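Local coordinates for lysosome-associated membrane glycoprotein 2 (Mus musculus, PDB 5GV3), which contributes to lysosome biogenesis and autophagy and helps acidify the lysosomal lumen by directly inhibiting the proton channel TMEM175, at residues T130-T134 with P135-K139; I38-P41 with D42-H46; K76-S79 with H80-H84. All coordinates share one frame; numbering follows the deposited sequence.

In the fold
The three contacts sample turns and strand ends in the first lumenal domain, an all-beta unit consistent with the beta-prism fold of the LAMP family. Interaction 1 is a tight hairpin and interaction 2 a strand running out into a loop; both reach the same mixed sheet, with centres about 18 Å apart and nearest atoms about 7 Å apart. Interaction 3 turns a corner of the separate four-stranded antiparallel sheet, about 26 Å from interaction 2 between centres and across the chain's centre from it; the centres of interactions 1 and 3 are about 23 Å apart. None touches another. N-linked sugars flank the hairpin of interaction 1, while interaction 2 ends on a zinc ion.

Interaction 1 of 3, residues T130-T134 with P135-K139; sequences TYNLT and PVVQK. With NAG (2-acetamido-2-deoxy-beta-D-glucopyranose), chain M.
Leu133 and Val136 close a two-residue beta hairpin, whose turn, Thr134-Pro135, has a cis peptide bond and backbone angles close to those of a type VIa turn. The backbone bonds come in two reciprocal pairs. Tyr131 N reaches Gln138 O at 2.9 Å, and Gln138 N returns the bond to Tyr131 O; nearer the turn, Val136 N meets Leu133 O at 2.7 Å, and Leu133 N bonds to Val136 O at 2.8 Å. On the face of these four residues Leu133 CD1 lies diagonally against the amide of Gln138, 3.3 Å from Gln138 NE2, a packing contact of a methyl on a polar group, while Gln138 OE1 is held by the hydroxyl of Tyr140. Val136, on the same face, is buried against Leu88, Tyr90 and Val109, tying the hairpin to the neighbouring sheet. Sugars lie close by: one N-acetylglucosamine touches Pro135 at the turn, and another places C5 3.7 Å from Lys139 CD. The polar side-chain contact lies on the face of Thr130 and Lys139, which run side by side. The lysine is extended as far as CE and then bends (chi4 -64°), and this turn delivers NZ to Thr130 OG1 at 3.0 Å.

Interaction 2 of 3, residues I38-P41 with D42-H46; sequences IAVP and DKATH. With ZN (zinc ion), chain D.
Between Pro41 and Ala44 the chain leaves strand 32-39 and bends back without a single hydrogen bond across the two segments, Pro41 being extended and Lys43 adopting an unusual positive phi of 147°. The side-chain contact across the bend gathers around one methyl group. Ala44 CB points back toward residues 38-41 and sits 3.3 Å from Pro41 O, and it also meets Val40 CG1 at 4.0 Å. That branch of Val40 lies anti to the backbone N (chi1 177°), which carries it forward to the alanine. Val40 itself is buried, lying on Leu2, Met20 and Phe22, so the methyl contact extends the apolar interior into the first residues of the loop; Pro41 rests on Phe64.

Farther along, Thr45 fastens the loop to strand 59-64 through Gln63, which it meets both by backbone and by side chain. His46 then offers its imidazole to a zinc ion, with NE2 at 2.0 Å from the metal. The ion is displaced toward one flank of the ring, 2.5 Å from His46 CE1 but 3.3 Å from His46 CD2, so the bond is noticeably bent. The O of water 4 lies 2.1 Å from the zinc; waters 1 to 3 crowd one another and are doubtful as separate ligands. Here a strand exit on an all-beta lumenal domain passes from buried valine to a partly exposed metal ligand; His46 is the protein ligand seen in this chain, with modelled water beside it, which is consistent with a peripheral surface zinc site.

Interaction 3 of 3, residues K76-S79 with H80-H84; sequences KEAS and HYSIH
The imidazole of His80 takes Glu77 at its edge: CG of the glutamate lies near the ring plane, 3.4 Å from ND1. The two side chains slant across each other, and the carboxylate is turned almost perpendicular to the ring, their planes 85° apart. The second flat group, Tyr81, swings away from residues 76-79. Its CG sits between the backbone N and the carbonyl carbon (chi1 75°), sending the ring inward to an edge-to-face stack with Phe148, while OH is bonded to Ala147 N.

These residues form the hairpin corner between strands 68-76 and 81-91. Lys76 and Tyr81 are the last antiparallel pair, a non-hydrogen-bonded one, and Lys76 CA approaches Tyr81 CB to 3.8 Å. Within the loop, Glu77 N points at His80 O, but the modelled separation of 2.4 Å is too short to be taken at face value. The peptide joining Ser79 to His80 is built cis, and the corner as a whole appears strained or imprecisely defined. Ala78 CB meets Ser82 OG at 3.8 Å, and that hydroxyl also makes a weak hydrogen bond to Thr75 O.

The contact thus rests on van der Waals touches, some of them of carbon on a polar atom, with little polar pairing. His80 ND1 is covered here and has no partner in the model, and Glu77 OE2 remains 4.4 Å from it, beyond a salt bridge. Should the imidazole become protonated, as might happen in an acidic lumen, the nearby carboxylate would probably stabilise its charge through space.

Interaction 1 of 3, residues T130-T134 with P135-K139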
loop_
_atom_site.group_PDB
_atom_site.type_symbol
_atom_site.label_atom_id
_atom_site.label_comp_id
_atom_site.label_asym_id
_atom_site.label_seq_id
_atom_site.Cartn_x
_atom_site.Cartn_y
_atom_site.Cartn_z
ATOM N N THR A 130 -0.099 5.864 -10.437
ATOM C CA THR A 130 -0.660 4.681 -11.092
ATOM C C THR A 130 0.437 3.711 -11.503
ATOM O O THR A 130 1.419 4.104 -12.129
ATOM C CB THR A 130 -1.479 5.045 -12.341
ATOM O OG1 THR A 130 -2.486 6.006 -11.999
ATOM C CG2 THR A 130 -2.159 3.809 -12.922
ATOM N N TYR A 131 0.262 2.443 -11.144
ATOM C CA TYR A 131 1.193 1.397 -11.543
ATOM C C TYR A 131 0.446 0.302 -12.293
ATOM O O TYR A 131 -0.406 -0.393 -11.737
ATOM C CB TYR A 131 1.926 0.839 -10.325
ATOM C CG TYR A 131 2.718 1.905 -9.605
ATOM C CD1 TYR A 131 2.130 2.673 -8.613
ATOM C CD2 TYR A 131 4.047 2.161 -9.932
ATOM C CE1 TYR A 131 2.836 3.662 -7.960
ATOM C CE2 TYR A 131 4.765 3.143 -9.282
ATOM C CZ TYR A 131 4.154 3.894 -8.294
ATOM O OH TYR A 131 4.858 4.879 -7.636
ATOM N N ASN A 132 0.756 0.168 -13.573
ATOM C CA ASN A 132 0.123 -0.842 -14.407
ATOM C C ASN A 132 0.859 -2.171 -14.290
ATOM O O ASN A 132 1.897 -2.376 -14.916
ATOM C CB ASN A 132 0.068 -0.369 -15.856
ATOM C CG ASN A 132 -0.617 0.979 -15.996
ATOM O OD1 ASN A 132 -1.845 1.064 -16.027
ATOM N ND2 ASN A 132 0.179 2.043 -16.066
ATOM N N LEU A 133 0.340 -3.048 -13.437
ATOM C CA LEU A 133 0.947 -4.351 -13.195
ATOM C C LEU A 133 -0.020 -5.471 -13.575
ATOM O O LEU A 133 -0.569 -6.147 -12.702
ATOM C CB LEU A 133 1.364 -4.487 -11.726
ATOM C CG LEU A 133 2.164 -3.335 -11.107
ATOM C CD1 LEU A 133 2.345 -3.540 -9.607
ATOM C CD2 LEU A 133 3.517 -3.185 -11.790
ATOM N N THR A 134 -0.213 -5.651 -14.879
ATOM C CA THR A 134 -1.128 -6.652 -15.436
ATOM C C THR A 134 -1.048 -7.989 -14.701
ATOM O O THR A 134 0.044 -8.530 -14.516
ATOM C CB THR A 134 -0.826 -6.874 -16.931
ATOM O OG1 THR A 134 -0.984 -5.636 -17.636
ATOM C CG2 THR A 134 -1.739 -7.936 -17.537
ATOM N N PRO A 135 -2.202 -8.529 -14.270
ATOM C CA PRO A 135 -3.585 -8.088 -14.487
ATOM C C PRO A 135 -4.111 -7.102 -13.449
ATOM O O PRO A 135 -5.323 -7.028 -13.264
ATOM C CB PRO A 135 -4.367 -9.392 -14.387
ATOM C CG PRO A 135 -3.625 -10.152 -13.333
ATOM C CD PRO A 135 -2.160 -9.775 -13.482
ATOM N N VAL A 136 -3.232 -6.353 -12.794
ATOM C CA VAL A 136 -3.686 -5.449 -11.740
ATOM C C VAL A 136 -3.238 -4.009 -11.979
ATOM O O VAL A 136 -2.063 -3.744 -12.216
ATOM C CB VAL A 136 -3.168 -5.900 -10.361
ATOM C CG1 VAL A 136 -3.640 -4.945 -9.287
ATOM C CG2 VAL A 136 -3.632 -7.326 -10.045
ATOM N N VAL A 137 -4.186 -3.079 -11.941
ATOM C CA VAL A 137 -3.841 -1.662 -11.945
ATOM C C VAL A 137 -3.939 -1.107 -10.522
ATOM O O VAL A 137 -5.020 -1.103 -9.925
ATOM C CB VAL A 137 -4.748 -0.872 -12.899
ATOM C CG1 VAL A 137 -4.506 0.629 -12.762
ATOM C CG2 VAL A 137 -4.519 -1.324 -14.332
ATOM N N GLN A 138 -2.809 -0.657 -9.980
ATOM C CA GLN A 138 -2.760 -0.103 -8.632
ATOM C C GLN A 138 -2.753 1.421 -8.666
ATOM O O GLN A 138 -1.993 2.032 -9.413
ATOM C CB GLN A 138 -1.525 -0.620 -7.889
ATOM C CG GLN A 138 -1.399 -2.137 -7.917
ATOM C CD GLN A 138 -0.150 -2.648 -7.237
ATOM O OE1 GLN A 138 0.633 -1.873 -6.688
ATOM N NE2 GLN A 138 0.045 -3.962 -7.271
ATOM N N LYS A 139 -3.627 2.033 -7.873
ATOM C CA LYS A 139 -3.653 3.489 -7.761
ATOM C C LYS A 139 -3.485 3.927 -6.308
ATOM O O LYS A 139 -4.141 3.402 -5.410
ATOM C CB LYS A 139 -4.948 4.055 -8.348
ATOM C CG LYS A 139 -5.041 3.948 -9.872
ATOM C CD LYS A 139 -6.320 4.595 -10.387
ATOM C CE LYS A 139 -6.414 4.548 -11.907
ATOM N NZ LYS A 139 -5.325 5.348 -12.528
HETATM C C1 NAG M . -10.010 4.585 -7.927
HETATM C C2 NAG M . -11.439 5.133 -8.037
HETATM C C3 NAG M . -11.530 6.139 -9.181
HETATM C C4 NAG M . -10.458 7.212 -9.033
HETATM C C5 NAG M . -9.080 6.575 -8.877
HETATM C C6 NAG M . -7.996 7.587 -8.590
HETATM C C7 NAG M . -13.326 3.740 -7.299
HETATM C C8 NAG M . -14.245 2.606 -7.651
HETATM N N2 NAG M . -12.407 4.062 -8.220
HETATM O O3 NAG M . -12.818 6.740 -9.192
HETATM O O4 NAG M . -10.467 8.064 -10.173
HETATM O O5 NAG M . -9.093 5.670 -7.765
HETATM O O6 NAG M . -8.184 8.160 -7.305
HETATM O O7 NAG M . -13.409 4.338 -6.231
#

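Interaction 2 of 3, residues I38-P41 with D42-H46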
loop_
_atom_site.group_PDB
_atom_site.type_symbol
_atom_site.label_atom_id
_atom_site.label_comp_id
_atom_site.label_asym_id
_atom_site.label_seq_id
_atom_site.Cartn_x
_atom_site.Cartn_y
_atom_site.Cartn_z
ATOM N N ILE A 38 -11.484 -2.513 -6.591
ATOM C CA ILE A 38 -11.638 -2.592 -5.147
ATOM C C ILE A 38 -11.103 -1.340 -4.475
ATOM O O ILE A 38 -9.891 -1.135 -4.426
ATOM C CB ILE A 38 -10.893 -3.790 -4.555
ATOM C CG1 ILE A 38 -11.369 -5.093 -5.182
ATOM C CG2 ILE A 38 -11.063 -3.825 -3.044
ATOM C CD1 ILE A 38 -10.607 -6.297 -4.681
ATOM N N ALA A 39 -11.991 -0.500 -3.961
ATOM C CA ALA A 39 -11.551 0.611 -3.127
ATOM C C ALA A 39 -11.373 0.100 -1.709
ATOM O O ALA A 39 -12.281 -0.491 -1.135
ATOM C CB ALA A 39 -12.549 1.757 -3.174
ATOM N N VAL A 40 -10.186 0.300 -1.156
ATOM C CA VAL A 40 -9.890 -0.169 0.186
ATOM C C VAL A 40 -10.465 0.833 1.165
ATOM O O VAL A 40 -9.989 1.966 1.241
ATOM C CB VAL A 40 -8.365 -0.335 0.412
ATOM C CG1 VAL A 40 -8.073 -0.762 1.836
ATOM C CG2 VAL A 40 -7.791 -1.340 -0.582
ATOM N N PRO A 41 -11.512 0.432 1.901
ATOM C CA PRO A 41 -12.140 1.380 2.819
ATOM C C PRO A 41 -11.445 1.346 4.160
ATOM O O PRO A 41 -10.490 0.590 4.335
ATOM C CB PRO A 41 -13.561 0.841 2.946
ATOM C CG PRO A 41 -13.342 -0.670 2.890
ATOM C CD PRO A 41 -12.162 -0.891 1.956
ATOM N N ASP A 42 -11.973 2.076 5.129
ATOM C CA ASP A 42 -11.409 1.979 6.453
ATOM C C ASP A 42 -12.461 1.249 7.258
ATOM O O ASP A 42 -13.596 1.697 7.378
ATOM C CB ASP A 42 -11.071 3.351 7.037
ATOM C CG ASP A 42 -10.254 3.254 8.316
ATOM O OD1 ASP A 42 -10.561 2.387 9.164
ATOM O OD2 ASP A 42 -9.282 4.030 8.459
ATOM N N LYS A 43 -12.003 0.145 7.833
ATOM C CA LYS A 43 -12.749 -1.034 8.266
ATOM C C LYS A 43 -11.718 -2.106 8.020
ATOM O O LYS A 43 -11.648 -3.109 8.727
ATOM C CB LYS A 43 -14.039 -1.315 7.477
ATOM C CG LYS A 43 -15.287 -0.593 7.968
ATOM C CD LYS A 43 -15.678 -1.032 9.370
ATOM C CE LYS A 43 -16.921 -0.306 9.857
ATOM N NZ LYS A 43 -17.253 -0.653 11.266
ATOM N N ALA A 44 -10.874 -1.827 7.029
ATOM C CA ALA A 44 -9.752 -2.690 6.692
ATOM C C ALA A 44 -8.777 -2.617 7.848
ATOM O O ALA A 44 -8.653 -1.580 8.488
ATOM C CB ALA A 44 -9.097 -2.253 5.401
ATOM N N THR A 45 -8.137 -3.740 8.158
ATOM C CA THR A 45 -7.239 -3.780 9.297
ATOM C C THR A 45 -5.784 -3.582 8.892
ATOM O O THR A 45 -5.442 -3.751 7.721
ATOM C CB THR A 45 -7.401 -5.107 10.046
ATOM O OG1 THR A 45 -7.208 -6.191 9.133
ATOM C CG2 THR A 45 -8.800 -5.209 10.623
ATOM N N HIS A 46 -4.936 -3.198 9.849
ATOM C CA HIS A 46 -3.519 -2.980 9.557
ATOM C C HIS A 46 -2.638 -3.955 10.353
ATOM O O HIS A 46 -1.487 -3.637 10.675
ATOM C CB HIS A 46 -3.082 -1.531 9.851
ATOM C CG HIS A 46 -3.243 -1.130 11.279
ATOM N ND1 HIS A 46 -4.131 -0.166 11.709
ATOM C CD2 HIS A 46 -2.616 -1.586 12.389
ATOM C CE1 HIS A 46 -4.040 -0.045 13.020
ATOM N NE2 HIS A 46 -3.130 -0.904 13.454
HETATM ZN ZN ZN D . -3.354 -0.303 15.361
HETATM O O HOH W 1 -2.901 1.661 14.809
HETATM O O HOH W 2 -4.116 1.640 15.403
HETATM O O HOH W 3 -5.204 0.669 15.391
HETATM O O HOH W 4 -3.575 -2.389 15.478
#

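Interaction 3 of 3, residues K76-S79 with H80-H84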
loop_
_atom_site.group_PDB
_atom_site.type_symbol
_atom_site.label_atom_id
_atom_site.label_comp_id
_atom_site.label_asym_id
_atom_site.label_seq_id
_atom_site.Cartn_x
_atom_site.Cartn_y
_atom_site.Cartn_z
ATOM N N LYS A 76 15.733 1.385 6.071
ATOM C CA LYS A 76 16.454 2.604 6.406
ATOM C C LYS A 76 17.885 2.621 5.859
ATOM O O LYS A 76 18.601 1.630 5.942
ATOM C CB LYS A 76 16.471 2.798 7.921
ATOM C CG LYS A 76 17.104 4.108 8.359
ATOM C CD LYS A 76 16.910 4.355 9.841
ATOM C CE LYS A 76 17.671 5.590 10.293
ATOM N NZ LYS A 76 17.229 6.056 11.635
ATOM N N GLU A 77 18.251 3.755 5.262
ATOM C CA GLU A 77 19.613 4.083 4.806
ATOM C C GLU A 77 20.086 3.293 3.586
ATOM O O GLU A 77 21.239 2.865 3.506
ATOM C CB GLU A 77 20.598 3.957 5.968
ATOM C CG GLU A 77 20.447 5.103 6.967
ATOM C CD GLU A 77 21.425 5.025 8.116
ATOM O OE1 GLU A 77 22.336 4.174 8.066
ATOM O OE2 GLU A 77 21.287 5.824 9.066
ATOM N N ALA A 78 19.168 3.127 2.637
ATOM C CA ALA A 78 19.456 2.612 1.302
ATOM C C ALA A 78 19.567 3.864 0.432
ATOM O O ALA A 78 19.535 3.804 -0.829
ATOM C CB ALA A 78 18.387 1.662 0.816
ATOM N N SER A 79 19.479 4.984 1.177
ATOM C CA SER A 79 19.772 6.397 0.822
ATOM C C SER A 79 18.610 7.409 0.702
ATOM O O SER A 79 18.330 7.848 -0.406
ATOM C CB SER A 79 20.572 6.459 -0.492
ATOM O OG SER A 79 19.873 5.884 -1.592
ATOM N N HIS A 80 17.981 7.855 1.798
ATOM C CA HIS A 80 18.165 7.350 3.159
ATOM C C HIS A 80 17.079 6.436 3.743
ATOM O O HIS A 80 17.271 5.887 4.822
ATOM C CB HIS A 80 18.399 8.505 4.128
ATOM C CG HIS A 80 19.844 8.763 4.395
ATOM N ND1 HIS A 80 20.526 8.126 5.411
ATOM C CD2 HIS A 80 20.753 9.523 3.747
ATOM C CE1 HIS A 80 21.784 8.523 5.405
ATOM N NE2 HIS A 80 21.950 9.367 4.401
ATOM N N TYR A 81 15.919 6.317 3.112
ATOM C CA TYR A 81 15.146 5.102 3.352
ATOM C C TYR A 81 14.354 4.802 2.098
ATOM O O TYR A 81 13.927 5.709 1.384
ATOM C CB TYR A 81 14.253 5.169 4.610
ATOM C CG TYR A 81 12.972 5.990 4.582
ATOM C CD1 TYR A 81 11.779 5.440 4.117
ATOM C CD2 TYR A 81 12.932 7.264 5.117
ATOM C CE1 TYR A 81 10.600 6.167 4.127
ATOM C CE2 TYR A 81 11.759 7.997 5.135
ATOM C CZ TYR A 81 10.597 7.446 4.638
ATOM O OH TYR A 81 9.434 8.177 4.660
ATOM N N SER A 82 14.214 3.515 1.807
ATOM C CA SER A 82 13.549 3.093 0.587
ATOM C C SER A 82 12.156 2.578 0.861
ATOM O O SER A 82 11.913 1.921 1.874
ATOM C CB SER A 82 14.371 2.023 -0.138
ATOM O OG SER A 82 14.657 0.932 0.721
ATOM N N ILE A 83 11.252 2.893 -0.059
ATOM C CA ILE A 83 9.915 2.333 -0.080
ATOM C C ILE A 83 9.958 1.246 -1.133
ATOM O O ILE A 83 10.193 1.519 -2.307
ATOM C CB ILE A 83 8.850 3.382 -0.418
ATOM C CG1 ILE A 83 8.878 4.520 0.598
ATOM C CG2 ILE A 83 7.478 2.752 -0.444
ATOM C CD1 ILE A 83 8.020 5.671 0.205
ATOM N N HIS A 84 9.759 0.009 -0.703
ATOM C CA HIS A 84 10.150 -1.135 -1.507
ATOM C C HIS A 84 9.200 -2.325 -1.275
ATOM O O HIS A 84 8.450 -2.343 -0.300
ATOM C CB HIS A 84 11.618 -1.459 -1.174
ATOM C CG HIS A 84 12.132 -2.723 -1.785
ATOM N ND1 HIS A 84 11.967 -3.032 -3.112
ATOM C CD2 HIS A 84 12.846 -3.737 -1.243
ATOM C CE1 HIS A 84 12.536 -4.203 -3.362
ATOM N NE2 HIS A 84 13.051 -4.655 -2.241
#